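Local coordinates for protein CurF (Lyngbya majuscula, PDB 5DP2) that probably catalyses NADPH-dependent reductive closure of a cyclopropane ring in the curacin A polyketide pathway, as a member of the enoyl reductase family, at residues 46-51 / 335-340; 81-86 / 139-144. All blocks are in the same frame, centred on the assembly; numbering follows the deposited sequence. Where two conformers were deposited one is given.

Contact 1: residues 46-51 / 335-340; sequences VPVNFR and GKIVVT. With NAP (NADP nicotinamide-adenine-dinucleotide phosphate), chain B.
Val46 and Val339 form an antiparallel hydrogen-bonded pair, although the short strand axes diverge strongly, their N-to-C directions standing at 136°. Val46 N meets Val339 O at 2.9 Å, in the plane of that carbonyl, whereas Val339 N, 2.8 Å from Val46 O, sits 42° out of the plane of the Val46 carbonyl. Two residues on, past the non-hydrogen-bonded pair Pro47–Val338, Val48 N donates to Ile337 O at 3.0 Å, and a water bridges Val48 O and Ile337 N. With CG roughly opposite the backbone N (chi1 -151°) and a bend at chi2, Lys336 lays CE against Pro47 CB at 3.5 Å and brings NZ within 3.0 Å of Asn49 OD1, from above the amide plane. Glu83 OE2 takes both Lys336 NZ, in a salt bridge, and Asn49 ND2. Beyond the strand, Phe50 N gives a nearly straight bond to NADP O1N at 3.0 Å, and the adenosine-side methylene carbon C5B lies over one face of the Phe50 ring, toward its rim. Helix 321-329 packs on Val48 and Ile337, while strand 313-317 runs parallel to 336-340 on the edge away from strand 39-48.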
# COMPACT_ATOMS: atom_id res chain seq x y z
N VAL A 46 -7.77 -3.14 10.14
CA VAL A 46 -7.03 -2.02 9.58
C VAL A 46 -5.56 -2.41 9.59
O VAL A 46 -5.03 -2.79 10.64
CB VAL A 46 -7.30 -0.70 10.38
CG1 VAL A 46 -7.30 -0.87 11.89
CG2 VAL A 46 -6.39 0.40 9.90
N PRO A 47 -4.89 -2.36 8.44
CA PRO A 47 -3.50 -2.76 8.40
C PRO A 47 -2.56 -1.61 8.69
O PRO A 47 -2.93 -0.43 8.58
CB PRO A 47 -3.32 -3.23 6.97
CG PRO A 47 -4.21 -2.28 6.20
CD PRO A 47 -5.42 -2.06 7.08
N VAL A 48 -1.32 -1.95 9.05
CA VAL A 48 -0.25 -0.96 9.15
C VAL A 48 0.44 -0.81 7.78
O VAL A 48 0.72 -1.81 7.11
CB VAL A 48 0.82 -1.42 10.17
CG1 VAL A 48 1.86 -0.31 10.39
CG2 VAL A 48 0.20 -1.81 11.50
N ASN A 49 0.71 0.42 7.35
CA ASN A 49 1.46 0.66 6.13
C ASN A 49 2.85 1.21 6.48
O ASN A 49 3.03 1.87 7.50
CB ASN A 49 0.70 1.62 5.20
CG ASN A 49 -0.42 0.87 4.44
OD1 ASN A 49 -0.21 0.35 3.32
ND2 ASN A 49 -1.54 0.72 5.04
N PHE A 50 3.84 0.96 5.64
CA PHE A 50 5.20 1.36 5.95
C PHE A 50 5.31 2.88 6.13
O PHE A 50 6.04 3.34 7.02
CB PHE A 50 6.17 0.87 4.88
CG PHE A 50 7.60 0.98 5.26
CD1 PHE A 50 8.13 0.15 6.26
CD2 PHE A 50 8.41 1.91 4.64
CE1 PHE A 50 9.47 0.25 6.62
CE2 PHE A 50 9.76 1.99 4.97
CZ PHE A 50 10.28 1.17 5.97
N ARG A 51 4.59 3.68 5.32
CA ARG A 51 4.57 5.15 5.50
C ARG A 51 4.28 5.53 6.93
O ARG A 51 4.82 6.51 7.44
CB ARG A 51 3.46 5.80 4.58
CG ARG A 51 3.23 7.32 4.80
CD ARG A 51 4.37 8.20 4.37
NE ARG A 51 4.44 8.29 2.92
CZ ARG A 51 3.75 9.11 2.11
NH1 ARG A 51 2.87 10.00 2.59
NH2 ARG A 51 3.96 9.03 0.81
N GLY A 335 3.88 -10.05 3.22
CA GLY A 335 2.52 -9.56 2.96
C GLY A 335 2.13 -8.41 3.87
O GLY A 335 2.83 -7.37 3.89
N LYS A 336 1.02 -8.57 4.59
CA LYS A 336 0.38 -7.48 5.31
C LYS A 336 0.33 -7.77 6.83
O LYS A 336 0.13 -8.91 7.25
CB LYS A 336 -1.05 -7.25 4.77
CG LYS A 336 -1.58 -5.80 4.88
CD LYS A 336 -1.01 -4.89 3.81
CE LYS A 336 -1.48 -3.43 3.97
NZ LYS A 336 -1.00 -2.54 2.87
N ILE A 337 0.42 -6.69 7.62
CA ILE A 337 0.17 -6.78 9.05
C ILE A 337 -1.17 -6.11 9.30
O ILE A 337 -1.37 -4.95 8.94
CB ILE A 337 1.32 -6.14 9.80
CG1 ILE A 337 2.62 -6.89 9.45
CG2 ILE A 337 1.04 -6.15 11.29
CD1 ILE A 337 3.85 -6.04 9.64
N VAL A 338 -2.10 -6.91 9.84
CA VAL A 338 -3.50 -6.47 10.00
C VAL A 338 -3.85 -6.41 11.48
O VAL A 338 -3.64 -7.36 12.21
CB VAL A 338 -4.47 -7.43 9.26
CG1 VAL A 338 -5.91 -7.01 9.45
CG2 VAL A 338 -4.13 -7.49 7.77
N VAL A 339 -4.43 -5.27 11.90
CA VAL A 339 -4.86 -5.08 13.28
C VAL A 339 -6.39 -5.21 13.34
O VAL A 339 -7.12 -4.59 12.57
CB VAL A 339 -4.40 -3.70 13.80
CG1 VAL A 339 -4.92 -3.43 15.21
CG2 VAL A 339 -2.87 -3.63 13.75
N THR A 340 -6.90 -6.04 14.25
CA THR A 340 -8.33 -6.18 14.44
C THR A 340 -8.80 -5.24 15.53
O THR A 340 -8.14 -5.04 16.56
CB THR A 340 -8.73 -7.62 14.76
OG1 THR A 340 -7.97 -8.10 15.86
CG2 THR A 340 -8.51 -8.51 13.55
PA NAP B . 6.41 -3.29 2.89
O1A NAP B . 5.54 -4.35 3.45
O2A NAP B . 6.90 -3.41 1.49
O5B NAP B . 7.64 -3.10 3.90
C5B NAP B . 8.83 -2.40 3.50
C4B NAP B . 9.71 -3.22 2.60
O4B NAP B . 10.93 -2.53 2.42
C3B NAP B . 10.03 -4.59 3.12
O3B NAP B . 9.47 -5.55 2.22
C2B NAP B . 11.57 -4.67 3.14
O2B NAP B . 12.18 -5.80 2.58
C1B NAP B . 11.99 -3.50 2.28
N9A NAP B . 13.20 -2.83 2.72
C8A NAP B . 13.30 -1.83 3.66
N7A NAP B . 14.59 -1.43 3.81
C5A NAP B . 15.30 -2.17 2.94
C6A NAP B . 16.69 -2.24 2.60
N6A NAP B . 17.58 -1.44 3.21
N1A NAP B . 17.06 -3.11 1.66
C2A NAP B . 16.14 -3.90 1.08
N3A NAP B . 14.83 -3.91 1.32
C4A NAP B . 14.42 -3.07 2.25
O3 NAP B . 5.68 -1.86 3.03
PN NAP B . 4.51 -1.22 2.15
O1N NAP B . 3.61 -0.50 3.08
O2N NAP B . 3.92 -2.24 1.22
O5D NAP B . 5.30 -0.14 1.34
C5D NAP B . 6.27 -0.57 0.36
C4D NAP B . 7.19 0.62 -0.02
O4D NAP B . 6.50 1.41 -0.95
C3D NAP B . 7.53 1.56 1.14
O3D NAP B . 8.81 2.16 0.86
C2D NAP B . 6.41 2.57 1.10
O2D NAP B . 6.83 3.81 1.69
C1D NAP B . 6.14 2.68 -0.37
N1N NAP B . 4.77 2.93 -0.87
C2N NAP B . 4.55 3.96 -1.71
C3N NAP B . 3.28 4.24 -2.22
C7N NAP B . 3.09 5.40 -3.14
O7N NAP B . 1.93 5.68 -3.37
N7N NAP B . 4.18 6.02 -3.66
C4N NAP B . 2.21 3.42 -1.86
C5N NAP B . 2.47 2.36 -1.00
C6N NAP B . 3.76 2.12 -0.51
P2B NAP B . 12.23 -7.24 3.28
O1X NAP B . 10.80 -7.77 3.29
O2X NAP B . 13.15 -8.01 2.37
O3X NAP B . 12.77 -7.03 4.68
O HOH W 1 1.30 -4.33 6.54

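Contact 2: residues 81-86 / 139-144; sequences GVEGVG and IFMSFF
Glu83 turns its CG between its own backbone N and carbonyl carbon (chi1 57°) and then runs extended, which carries its carboxylate to the first turn of helix 140-153. The direct hydrogen bond between the segments runs from Met141 N to Glu83 OE1, 2.9 Å long and almost straight at the hydrogen (176°); the N-H comes from well above the carboxylate plane. Water 2 donates to Glu83 OE1 at 2.8 Å and accepts from Ser142 N at 2.9 Å, so one carboxylate oxygen serves two successive backbone N-H groups of the helix, one directly and one through water. The negative group beside these early amides would probably be stabilised by the helix dipole. The second oxygen, OE2, is turned toward Asn49 and Lys336, while also lying 3.3 Å from Met141 CB. Glu83 CB packs near Phe140 CD2, at 3.8 Å. A separate apolar contact joins Met141 to Val82: with CG opposite the backbone N (chi1 -171°) and bends at chi2 and chi3, Met141 brings its CE to 3.8 Å from Val82 CG2. An alanine in place of Glu83 would probably leave Met141 N and water 2 without their carboxylate acceptor and the Lys336 ammonium without its buried counter-charge. Within the helix, Phe140 CD1 lies 3.6 Å above the centre of the Phe144 ring. The acid thus ties strand 83-91 to the first turn of helix 140-153; Phe143 packs on helix 170-181 and Phe144 on helix 290-305, while Phe140 also touches strand 103-107.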
# COMPACT_ATOMS: atom_id res chain seq x y z
N GLY A 81 -4.13 5.09 9.49
CA GLY A 81 -5.06 4.17 8.85
C GLY A 81 -5.45 4.70 7.49
O GLY A 81 -6.48 5.40 7.35
N VAL A 82 -4.65 4.38 6.48
CA VAL A 82 -4.82 4.88 5.14
C VAL A 82 -5.72 3.95 4.30
O VAL A 82 -5.93 4.20 3.11
CB VAL A 82 -3.46 5.19 4.47
CG1 VAL A 82 -2.74 6.31 5.21
CG2 VAL A 82 -2.58 3.94 4.37
N GLU A 83 -6.26 2.92 4.94
CA GLU A 83 -7.14 1.94 4.34
C GLU A 83 -7.72 1.13 5.50
O GLU A 83 -7.15 1.10 6.59
CB GLU A 83 -6.36 1.01 3.39
CG GLU A 83 -5.19 0.29 4.08
CD GLU A 83 -4.41 -0.68 3.21
OE1 GLU A 83 -5.07 -1.36 2.36
OE2 GLU A 83 -3.17 -0.77 3.39
N GLY A 84 -8.83 0.46 5.26
CA GLY A 84 -9.34 -0.50 6.20
C GLY A 84 -10.67 -1.05 5.78
O GLY A 84 -11.13 -0.77 4.65
N VAL A 85 -11.29 -1.83 6.66
CA VAL A 85 -12.57 -2.46 6.35
C VAL A 85 -13.46 -2.44 7.57
O VAL A 85 -12.98 -2.45 8.71
CB VAL A 85 -12.41 -3.94 5.87
CG1 VAL A 85 -11.61 -4.02 4.58
CG2 VAL A 85 -11.80 -4.80 6.95
N GLY A 86 -14.77 -2.37 7.34
CA GLY A 86 -15.69 -2.44 8.46
C GLY A 86 -17.12 -2.50 8.01
O GLY A 86 -17.43 -2.86 6.86
N ILE A 139 -6.21 -5.60 0.89
CA ILE A 139 -6.34 -5.27 -0.54
C ILE A 139 -5.95 -3.84 -0.93
O ILE A 139 -5.16 -3.66 -1.85
CB ILE A 139 -7.79 -5.56 -1.03
CG1 ILE A 139 -8.08 -7.05 -0.95
CG2 ILE A 139 -7.99 -5.01 -2.44
CD1 ILE A 139 -9.51 -7.42 -1.26
N PHE A 140 -6.57 -2.83 -0.31
CA PHE A 140 -6.66 -1.51 -0.94
C PHE A 140 -5.32 -0.87 -1.31
O PHE A 140 -5.04 -0.65 -2.49
CB PHE A 140 -7.51 -0.56 -0.06
CG PHE A 140 -7.71 0.80 -0.65
CD1 PHE A 140 -8.72 1.03 -1.60
CD2 PHE A 140 -6.88 1.87 -0.31
CE1 PHE A 140 -8.87 2.28 -2.17
CE2 PHE A 140 -7.04 3.12 -0.88
CZ PHE A 140 -8.04 3.32 -1.82
N MET A 141 -4.51 -0.49 -0.33
CA MET A 141 -3.36 0.31 -0.69
C MET A 141 -2.38 -0.49 -1.55
O MET A 141 -1.84 0.02 -2.54
CB MET A 141 -2.71 0.90 0.54
CG MET A 141 -1.64 1.91 0.24
SD MET A 141 -2.12 3.38 -0.67
CE MET A 141 -2.87 4.34 0.64
N SER A 142 -2.12 -1.74 -1.18
CA SER A 142 -1.09 -2.51 -1.89
C SER A 142 -1.51 -2.81 -3.35
O SER A 142 -0.72 -2.62 -4.27
CB SER A 142 -0.74 -3.78 -1.13
OG SER A 142 -0.23 -3.50 0.16
N PHE A 143 -2.73 -3.32 -3.54
CA PHE A 143 -3.17 -3.61 -4.90
C PHE A 143 -3.46 -2.38 -5.71
O PHE A 143 -3.24 -2.39 -6.93
CB PHE A 143 -4.37 -4.57 -4.93
CG PHE A 143 -4.01 -6.02 -4.67
CD1 PHE A 143 -3.65 -6.84 -5.73
CD2 PHE A 143 -4.02 -6.54 -3.40
CE1 PHE A 143 -3.34 -8.17 -5.52
CE2 PHE A 143 -3.73 -7.89 -3.18
CZ PHE A 143 -3.39 -8.70 -4.25
N PHE A 144 -4.03 -1.32 -5.12
CA PHE A 144 -4.32 -0.14 -5.93
C PHE A 144 -3.00 0.48 -6.42
O PHE A 144 -2.90 0.92 -7.57
CB PHE A 144 -5.21 0.87 -5.20
CG PHE A 144 -6.68 0.50 -5.15
CD1 PHE A 144 -7.13 -0.75 -4.72
CD2 PHE A 144 -7.65 1.44 -5.50
CE1 PHE A 144 -8.47 -1.06 -4.66
CE2 PHE A 144 -9.00 1.13 -5.44
CZ PHE A 144 -9.41 -0.10 -5.02
O HOH W 2 -3.23 -3.12 1.10

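In the fold
Contacts 1 and 2 have centres about 9 Å apart and meet at Glu83, whose OE2 lies 2.8 Å from Asn49 ND2, a probable hydrogen bond, and 2.9 Å from Lys336 NZ. The carboxylate therefore joins all four segments, since its OE1 accepts from segment 139-144. Ser142 OG, also bonded to Lys336 NZ, adds a second link between the contacts. Strands 39-48 and 83-91 are neighbours in one sheet, and contact 2 is nested inside the chain loop closed by contact 1. Both border the cofactor: Asn49 and Phe50 belong to the NADP pocket, and the Met141 side chain comes to about 4 Å from NADP.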